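Local structure of lysyl oxidase (Pichia pastoris, 1W7C) at residues Phe302-Trp307 and Phe446-Thr451; Glu406-Leu411 and Thr422-Leu427. The protein is a copper- and topaquinone-dependent amine oxidase that probably oxidises primary amines, peptidyl lysine side chains among them, to aldehydes. All blocks are in the same frame, centred on the assembly; numbering follows the deposited sequence. Where two conformers were deposited one is given.

Interaction 1: residues Phe302-Trp307 and Phe446-Thr451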
ATOM      1  N   PHE A 302      26.360   4.174  -3.406  1.00 15.04           N
ATOM      2  CA  PHE A 302      25.833   2.836  -3.138  1.00 15.60           C
ATOM      3  C   PHE A 302      25.491   2.138  -4.447  1.00 16.71           C
ATOM      4  O   PHE A 302      25.039   2.785  -5.378  1.00 16.73           O
ATOM      5  CB  PHE A 302      24.548   2.978  -2.294  1.00 15.47           C
ATOM      6  CG  PHE A 302      24.826   3.494  -0.933  1.00 15.52           C
ATOM      7  CD1 PHE A 302      24.886   4.853  -0.690  1.00 16.06           C
ATOM      8  CD2 PHE A 302      25.119   2.629   0.113  1.00 15.87           C
ATOM      9  CE1 PHE A 302      25.259   5.315   0.564  1.00 19.77           C
ATOM     10  CE2 PHE A 302      25.478   3.101   1.342  1.00 17.41           C
ATOM     11  CZ  PHE A 302      25.544   4.416   1.576  1.00 18.83           C
ATOM     12  N   SER A 303      25.789   0.839  -4.518  1.00 15.15           N
ATOM     13  CA  SER A 303      25.425  -0.014  -5.648  1.00 16.22           C
ATOM     14  C   SER A 303      24.721  -1.278  -5.147  1.00 15.60           C
ATOM     15  O   SER A 303      25.109  -1.899  -4.158  1.00 16.56           O
ATOM     16  CB  SER A 303      26.678  -0.407  -6.504  1.00 21.51           C
ATOM     17  OG  SER A 303      27.481  -1.348  -5.864  1.00 25.04           O
ATOM     18  N   TRP A 304      23.691  -1.654  -5.890  1.00 15.31           N
ATOM     19  CA  TRP A 304      22.948  -2.865  -5.630  1.00 15.81           C
ATOM     20  C   TRP A 304      22.231  -3.302  -6.896  1.00 16.12           C
ATOM     21  O   TRP A 304      21.365  -2.585  -7.384  1.00 15.09           O
ATOM     22  CB  TRP A 304      21.954  -2.682  -4.495  1.00 16.62           C
ATOM     23  CG  TRP A 304      21.033  -3.865  -4.287  1.00 14.98           C
ATOM     24  CD1 TRP A 304      21.290  -5.000  -3.569  1.00 15.33           C
ATOM     25  CD2 TRP A 304      19.681  -3.987  -4.750  1.00 15.50           C
ATOM     26  NE1 TRP A 304      20.216  -5.845  -3.592  1.00 15.52           N
ATOM     27  CE2 TRP A 304      19.202  -5.250  -4.297  1.00 14.02           C
ATOM     28  CE3 TRP A 304      18.833  -3.195  -5.511  1.00 14.09           C
ATOM     29  CZ2 TRP A 304      17.920  -5.714  -4.602  1.00 14.79           C
ATOM     30  CZ3 TRP A 304      17.580  -3.676  -5.804  1.00 14.40           C
ATOM     31  CH2 TRP A 304      17.127  -4.891  -5.342  1.00 14.18           C
ATOM     32  N   MET A 305      22.552  -4.509  -7.379  1.00 14.42           N
ATOM     33  CA  MET A 305      21.778  -5.131  -8.465  1.00 15.20           C
ATOM     34  C   MET A 305      21.468  -4.153  -9.597  1.00 14.55           C
ATOM     35  O   MET A 305      20.347  -4.094 -10.080  1.00 16.15           O
ATOM     36  CB  MET A 305      20.503  -5.783  -7.914  1.00 15.28           C
ATOM     37  CG  MET A 305      20.786  -6.776  -6.821  1.00 15.73           C
ATOM     38  SD  MET A 305      21.824  -8.155  -7.403  1.00 18.49           S
ATOM     39  CE  MET A 305      22.574  -8.603  -5.871  1.00 17.96           C
ATOM     40  N   ASP A 306      22.530  -3.485 -10.065  1.00 14.85           N
ATOM     41  CA  ASP A 306      22.535  -2.563 -11.199  1.00 16.32           C
ATOM     42  C   ASP A 306      21.993  -1.170 -10.899  1.00 15.17           C
ATOM     43  O   ASP A 306      21.898  -0.355 -11.818  1.00 16.38           O
ATOM     44  CB  ASP A 306      21.862  -3.145 -12.456  1.00 16.44           C
ATOM     45  CG  ASP A 306      22.679  -4.227 -13.116  1.00 19.12           C
ATOM     46  OD1 ASP A 306      22.086  -5.033 -13.867  1.00 23.22           O
ATOM     47  OD2 ASP A 306      23.890  -4.295 -12.968  1.00 24.42           O
ATOM     48  N   TRP A 307      21.600  -0.911  -9.651  1.00 14.96           N
ATOM     49  CA  TRP A 307      21.298   0.444  -9.198  1.00 15.63           C
ATOM     50  C   TRP A 307      22.566   1.112  -8.674  1.00 15.03           C
ATOM     51  O   TRP A 307      23.434   0.458  -8.097  1.00 16.75           O
ATOM     52  CB  TRP A 307      20.297   0.422  -8.061  1.00 15.24           C
ATOM     53  CG  TRP A 307      18.904   0.032  -8.409  1.00 13.97           C
ATOM     54  CD1 TRP A 307      18.361  -1.199  -8.336  1.00 14.54           C
ATOM     55  CD2 TRP A 307      17.838   0.906  -8.759  1.00 13.39           C
ATOM     56  NE1 TRP A 307      17.017  -1.167  -8.613  1.00 14.99           N
ATOM     57  CE2 TRP A 307      16.664   0.130  -8.877  1.00 13.73           C
ATOM     58  CE3 TRP A 307      17.739   2.282  -8.995  1.00 13.84           C
ATOM     59  CZ2 TRP A 307      15.409   0.698  -9.187  1.00 14.57           C
ATOM     60  CZ3 TRP A 307      16.532   2.828  -9.307  1.00 13.85           C
ATOM     61  CH2 TRP A 307      15.385   2.038  -9.427  1.00 15.39           C
ATOM     62  N   PHE A 446      14.132  -0.197  -3.386  1.00 12.84           N
ATOM     63  CA  PHE A 446      14.520  -0.407  -4.767  1.00 13.60           C
ATOM     64  C   PHE A 446      14.329  -1.880  -5.169  1.00 12.70           C
ATOM     65  O   PHE A 446      14.693  -2.755  -4.402  1.00 13.29           O
ATOM     66  CB  PHE A 446      16.008  -0.046  -4.986  1.00 13.83           C
ATOM     67  CG  PHE A 446      16.352   1.412  -4.656  1.00 14.08           C
ATOM     68  CD1 PHE A 446      16.538   1.823  -3.341  1.00 14.21           C
ATOM     69  CD2 PHE A 446      16.534   2.332  -5.654  1.00 14.91           C
ATOM     70  CE1 PHE A 446      16.885   3.121  -3.038  1.00 18.16           C
ATOM     71  CE2 PHE A 446      16.852   3.639  -5.352  1.00 17.03           C
ATOM     72  CZ  PHE A 446      16.997   4.034  -4.072  1.00 17.24           C
ATOM     73  N   PHE A 447      13.743  -2.090  -6.345  1.00 13.33           N
ATOM     74  CA  PHE A 447      13.376  -3.432  -6.829  1.00 13.01           C
ATOM     75  C   PHE A 447      14.230  -3.862  -8.020  1.00 14.08           C
ATOM     76  O   PHE A 447      14.803  -3.021  -8.746  1.00 13.32           O
ATOM     77  CB  PHE A 447      11.920  -3.429  -7.247  1.00 13.75           C
ATOM     78  CG  PHE A 447      10.927  -3.225  -6.107  1.00 12.19           C
ATOM     79  CD1 PHE A 447      10.251  -4.304  -5.555  1.00 12.66           C
ATOM     80  CD2 PHE A 447      10.669  -1.949  -5.608  1.00 13.64           C
ATOM     81  CE1 PHE A 447       9.309  -4.104  -4.557  1.00 13.06           C
ATOM     82  CE2 PHE A 447       9.739  -1.754  -4.621  1.00 15.26           C
ATOM     83  CZ  PHE A 447       9.056  -2.847  -4.091  1.00 12.92           C
ATOM     84  N   LEU A 448      14.255  -5.159  -8.292  1.00 13.99           N
ATOM     85  CA  LEU A 448      15.149  -5.721  -9.320  1.00 14.10           C
ATOM     86  C   LEU A 448      14.783  -5.231 -10.762  1.00 13.19           C
ATOM     87  O   LEU A 448      15.658  -5.297 -11.629  1.00 14.85           O
ATOM     88  CB  LEU A 448      15.116  -7.230  -9.287  1.00 14.45           C
ATOM     89  CG  LEU A 448      15.795  -7.870  -8.098  1.00 14.52           C
ATOM     90  CD1 LEU A 448      15.583  -9.399  -8.151  1.00 16.45           C
ATOM     91  CD2 LEU A 448      17.299  -7.587  -8.031  1.00 16.30           C
ATOM     92  N   ASP A 449      13.546  -4.823 -11.013  1.00 14.25           N
ATOM     93  CA  ASP A 449      13.132  -4.461 -12.352  1.00 14.59           C
ATOM     94  C   ASP A 449      13.435  -3.001 -12.712  1.00 14.21           C
ATOM     95  O   ASP A 449      13.218  -2.618 -13.867  1.00 14.82           O
ATOM     96  CB  ASP A 449      11.630  -4.655 -12.521  1.00 14.57           C
ATOM     97  CG  ASP A 449      10.830  -3.704 -11.669  1.00 14.47           C
ATOM     98  OD1 ASP A 449       9.947  -2.976 -12.209  1.00 15.63           O
ATOM     99  OD2 ASP A 449      11.112  -3.619 -10.443  1.00 13.79           O
ATOM    100  N   GLY A 450      13.822  -2.178 -11.727  1.00 13.93           N
ATOM    101  CA  GLY A 450      13.968  -0.751 -11.929  1.00 14.58           C
ATOM    102  C   GLY A 450      12.874   0.112 -11.282  1.00 13.79           C
ATOM    103  O   GLY A 450      12.829   1.328 -11.491  1.00 13.81           O
ATOM    104  N   THR A 451      12.008  -0.510 -10.459  1.00 12.65           N
ATOM    105  CA  THR A 451      10.994   0.257  -9.709  1.00 12.30           C
ATOM    106  C   THR A 451      11.585   0.741  -8.411  1.00 12.11           C
ATOM    107  O   THR A 451      12.347   0.017  -7.798  1.00 13.07           O
ATOM    108  CB  THR A 451       9.779  -0.635  -9.433  1.00 13.40           C
ATOM    109  OG1 THR A 451       9.134  -0.948 -10.681  1.00 14.23           O
ATOM    110  CG2 THR A 451       8.720  -0.011  -8.521  1.00 14.21           C
TER

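Interaction 2: residues Glu406-Leu411 and Thr422-Leu427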
ATOM      1  N   GLU A 406      11.276  -9.584   0.476  1.00 14.25           N
ATOM      2  CA  GLU A 406       9.874  -9.276   0.607  1.00 14.00           C
ATOM      3  C   GLU A 406       9.065 -10.560   0.786  1.00 16.09           C
ATOM      4  O   GLU A 406       9.491 -11.624   0.372  1.00 16.67           O
ATOM      5  CB  GLU A 406       9.349  -8.510  -0.610  1.00 14.43           C
ATOM      6  CG  GLU A 406      10.029  -7.184  -0.907  1.00 14.63           C
ATOM      7  CD  GLU A 406       9.903  -6.160   0.186  1.00 15.07           C
ATOM      8  OE1 GLU A 406      10.918  -5.521   0.531  1.00 14.63           O
ATOM      9  OE2 GLU A 406       8.753  -5.955   0.660  1.00 17.40           O
ATOM     10  N   ASP A 407       7.864 -10.429   1.383  1.00 15.69           N
ATOM     11  CA  ASP A 407       7.045 -11.568   1.772  1.00 20.50           C
ATOM     12  C   ASP A 407       6.284 -12.228   0.618  1.00 17.93           C
ATOM     13  O   ASP A 407       5.564 -13.178   0.838  1.00 27.48           O
ATOM     14  CB  ASP A 407       6.077 -11.186   2.911  1.00 27.37           C
ATOM     15  CG  ASP A 407       4.948 -10.228   2.481  1.00 33.95           C
ATOM     16  OD1 ASP A 407       4.629 -10.116   1.296  1.00 31.33           O
ATOM     17  OD2 ASP A 407       4.289  -9.549   3.312  1.00 25.42           O
ATOM     18  N   TYR A 408       6.504 -11.743  -0.586  1.00 14.51           N
ATOM     19  CA  TYR A 408       5.877 -12.252  -1.813  1.00 14.56           C
ATOM     20  C   TYR A 408       6.967 -12.247  -2.901  1.00 14.40           C
ATOM     21  O   TYR A 408       7.878 -11.386  -2.895  1.00 15.36           O
ATOM     22  CB  TYR A 408       4.669 -11.384  -2.228  1.00 14.15           C
ATOM     23  CG  TYR A 408       5.080  -9.999  -2.611  1.00 14.59           C
ATOM     24  CD1 TYR A 408       5.360  -9.038  -1.652  1.00 15.31           C
ATOM     25  CD2 TYR A 408       5.195  -9.635  -3.944  1.00 14.31           C
ATOM     26  CE1 TYR A 408       5.760  -7.752  -2.007  1.00 15.38           C
ATOM     27  CE2 TYR A 408       5.580  -8.360  -4.307  1.00 15.04           C
ATOM     28  CZ  TYR A 408       5.876  -7.423  -3.348  1.00 15.52           C
ATOM     29  OH  TYR A 408       6.348  -6.199  -3.745  1.00 16.33           O
ATOM     30  N   SER A 409       6.862 -13.195  -3.813  1.00 14.39           N
ATOM     31  CA  SER A 409       7.801 -13.272  -4.918  1.00 15.37           C
ATOM     32  C   SER A 409       7.612 -12.109  -5.906  1.00 13.37           C
ATOM     33  O   SER A 409       6.561 -11.473  -5.934  1.00 14.54           O
ATOM     34  CB  SER A 409       7.739 -14.676  -5.584  0.80 15.70           C
ATOM     35  OG  SER A 409       6.781 -14.672  -6.608  0.80 16.18           O
ATOM     36  N   LEU A 410       8.637 -11.800  -6.697  1.00 14.24           N
ATOM     37  CA  LEU A 410       8.510 -10.680  -7.634  1.00 14.57           C
ATOM     38  C   LEU A 410       7.559 -11.034  -8.767  1.00 13.54           C
ATOM     39  O   LEU A 410       6.799 -10.192  -9.216  1.00 14.71           O
ATOM     40  CB  LEU A 410       9.893 -10.251  -8.155  1.00 14.54           C
ATOM     41  CG  LEU A 410       9.883  -9.036  -9.104  1.00 16.08           C
ATOM     42  CD1 LEU A 410       9.255  -7.813  -8.459  1.00 18.19           C
ATOM     43  CD2 LEU A 410      11.322  -8.751  -9.494  1.00 18.48           C
ATOM     44  N   LEU A 411       7.637 -12.275  -9.239  1.00 15.04           N
ATOM     45  CA  LEU A 411       6.711 -12.788 -10.248  1.00 15.75           C
ATOM     46  C   LEU A 411       6.722 -14.313 -10.203  1.00 15.22           C
ATOM     47  O   LEU A 411       7.544 -14.925  -9.518  1.00 16.33           O
ATOM     48  CB  LEU A 411       7.018 -12.238 -11.650  1.00 15.64           C
ATOM     49  CG  LEU A 411       8.287 -12.661 -12.365  1.00 19.67           C
ATOM     50  CD1 LEU A 411       8.283 -14.123 -12.798  1.00 27.06           C
ATOM     51  CD2 LEU A 411       8.529 -11.800 -13.588  1.00 20.79           C
ATOM     52  N   THR A 422      10.432 -15.964  -9.345  1.00 15.11           N
ATOM     53  CA  THR A 422      11.524 -15.057  -9.055  1.00 15.35           C
ATOM     54  C   THR A 422      11.317 -14.459  -7.682  1.00 15.45           C
ATOM     55  O   THR A 422      10.242 -13.974  -7.377  1.00 15.11           O
ATOM     56  CB  THR A 422      11.559 -13.935 -10.099  1.00 16.57           C
ATOM     57  OG1 THR A 422      11.863 -14.508 -11.379  1.00 17.05           O
ATOM     58  CG2 THR A 422      12.684 -12.947  -9.769  1.00 16.66           C
ATOM     59  N   GLN A 423      12.336 -14.535  -6.850  1.00 15.05           N
ATOM     60  CA  GLN A 423      12.336 -13.918  -5.522  1.00 15.10           C
ATOM     61  C   GLN A 423      12.342 -12.397  -5.630  1.00 14.66           C
ATOM     62  O   GLN A 423      12.603 -11.822  -6.681  1.00 15.49           O
ATOM     63  CB  GLN A 423      13.526 -14.404  -4.675  1.00 15.29           C
ATOM     64  CG  GLN A 423      13.586 -15.876  -4.488  1.00 17.47           C
ATOM     65  CD  GLN A 423      14.781 -16.251  -3.667  1.00 25.65           C
ATOM     66  OE1 GLN A 423      15.848 -16.449  -4.212  1.00 31.43           O
ATOM     67  NE2 GLN A 423      14.623 -16.316  -2.361  1.00 28.69           N
ATOM     68  N   ASN A 424      12.076 -11.757  -4.507  1.00 15.80           N
ATOM     69  CA  ASN A 424      11.904 -10.299  -4.446  1.00 14.64           C
ATOM     70  C   ASN A 424      12.760  -9.666  -3.336  1.00 14.45           C
ATOM     71  O   ASN A 424      12.247  -9.095  -2.403  1.00 14.37           O
ATOM     72  CB  ASN A 424      10.418 -10.005  -4.204  1.00 14.99           C
ATOM     73  CG  ASN A 424       9.988  -8.600  -4.513  1.00 14.28           C
ATOM     74  OD1 ASN A 424      10.717  -7.779  -5.081  1.00 15.81           O
ATOM     75  ND2 ASN A 424       8.717  -8.321  -4.180  1.00 16.32           N
ATOM     76  N   PRO A 425      14.073  -9.734  -3.486  1.00 13.96           N
ATOM     77  CA  PRO A 425      14.969  -8.950  -2.626  1.00 13.93           C
ATOM     78  C   PRO A 425      14.926  -7.494  -3.030  1.00 13.48           C
ATOM     79  O   PRO A 425      14.824  -7.172  -4.204  1.00 14.03           O
ATOM     80  CB  PRO A 425      16.337  -9.527  -2.939  1.00 15.70           C
ATOM     81  CG  PRO A 425      16.211  -9.905  -4.397  1.00 16.60           C
ATOM     82  CD  PRO A 425      14.828 -10.493  -4.503  1.00 15.49           C
ATOM     83  N   THR A 426      14.977  -6.614  -2.045  1.00 14.06           N
ATOM     84  CA  THR A 426      14.931  -5.161  -2.281  1.00 14.20           C
ATOM     85  C   THR A 426      16.037  -4.477  -1.487  1.00 13.51           C
ATOM     86  O   THR A 426      16.397  -4.919  -0.387  1.00 14.35           O
ATOM     87  CB  THR A 426      13.593  -4.536  -1.884  1.00 14.26           C
ATOM     88  OG1 THR A 426      13.329  -4.836  -0.509  1.00 13.82           O
ATOM     89  CG2 THR A 426      12.481  -5.077  -2.741  1.00 14.14           C
ATOM     90  N   LEU A 427      16.585  -3.420  -2.050  1.00 12.92           N
ATOM     91  CA  LEU A 427      17.460  -2.532  -1.276  1.00 13.43           C
ATOM     92  C   LEU A 427      16.592  -1.500  -0.564  1.00 14.35           C
ATOM     93  O   LEU A 427      15.666  -0.972  -1.137  1.00 14.09           O
ATOM     94  CB  LEU A 427      18.460  -1.793  -2.164  1.00 14.34           C
ATOM     95  CG  LEU A 427      19.531  -1.021  -1.425  1.00 14.57           C
ATOM     96  CD1 LEU A 427      20.507  -2.003  -0.773  1.00 16.71           C
ATOM     97  CD2 LEU A 427      20.272  -0.086  -2.331  1.00 16.66           C
TER
HETATM   98  O   HOH W   1      10.575 -12.929  -2.154  1.00 17.79           O

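Interaction 1: residues Phe302-Trp307 and Phe446-Thr451
One face of the Trp307 indole receives Phe446, whose CD2 comes within 3.6 Å of Trp307 CE3. The pair is T-shaped: the phenyl edge points into the six-membered ring of the indole, with the planes at 74°. On the five-membered ring Phe446 adds a CH-pi contact, its CB standing 4.0 Å from the ring centroid and nearly on the normal. At the indole edge, NE1 of Trp307 donates in the ring plane to Phe447 O (2.9 Å, 161°). Trp307 CZ2 packs against the backbone of Gly450, 3.3 Å from its C. A chi1 of 173°, with CG opposite the backbone N, carries Trp304 CZ3 to 3.3 Å from Phe446 O, while Met305 CG lies over one face of the Trp304 ring, toward its rim, and Leu448 CD2 touches both Trp304 CH2 and Met305 CB. Two tight turns thus meet, type I' Trp304-Trp307 and type I Phe447-Gly450. Arg275 of the second subunit bonds to Met305 O and Leu448 O, tying both turns to the dimer partner. Phe447 O, the carbonyl oxygen of a buried residue, also accepts a hydrogen bond from Gly450 N, from the other face of its plane, so two donors grip it and the indole is fixed to the turn it packs against.

Interaction 2: residues Glu406-Leu411 and Thr422-Leu427
Leu411 and Thr422 form an antiparallel hydrogen-bonded pair at the base of the beta-hairpin made by strands 411-415 and 418-433, in the enzyme domain of the copper amine oxidase fold; Glu406-Ser409 extends the contact as a loop lying along the second strand. Backbone bonds set the register. Thr422 N donates almost straight to Leu411 O (3.1 Å, 173°), and Leu410 N reaches Thr422 O at 2.8 Å through a more bent bond. Farther along, Glu406 N donates to Asn424 O from above the carbonyl plane. A water lies between Glu406 O, to which it can donate, and Asn424 N, from which it accepts.

Among the side-chain polar contacts, Thr426 OG1 donates to Glu406 OE1 (2.7 Å), meeting the carboxylate on its anti side. Bending of the Glu406 chain at chi2 (-62°) brings the carboxylate over to the threonine. Lys445 of the same chain forms a salt bridge to the same oxygen, and Asn404 also bonds to it, which would be expected to offset much of a negative charge there. From the second subunit, Arg457 makes a cation-pi contact with Tyr408, and Lys445 of that subunit a salt bridge with Asp407.

Leucine methyls make van der Waals contacts with polar oxygens: Leu410 CD1 packs 3.7 Å from Asn424 OD1, and Leu411 CD1 comes against Thr422 OG1, itself bonded to Arg687, the two side chains slanting across each other.

Asn424 fills the bend of the loop. Its amide stands steeply over the Tyr408 ring, the planes 77° apart, and ND2, which bonds weakly to Tyr408 O, sits 3.1 Å from Tyr408 CZ.

From the N terminus, strand 301-304 turns at Trp304-Trp307 into strand 307-314, and segment 446-451 packs against this turn, so interaction 1 closes a loop of 138 intervening residues. Interaction 2 lies wholly within that loop and closes a short one of ten residues, the hairpin between 406-411 and 422-427. The two do not cross. They meet where strand 418-433 pairs with strand 440-446: Phe446 N lies 2.8 Å from Leu427 O, a probable hydrogen bond. At a separate point Trp304 CH2 packs 3.4 Å from Pro425 O. Together they join the 301-314 hairpin to strands 418-433 and 440-446, and both adjoin the second subunit.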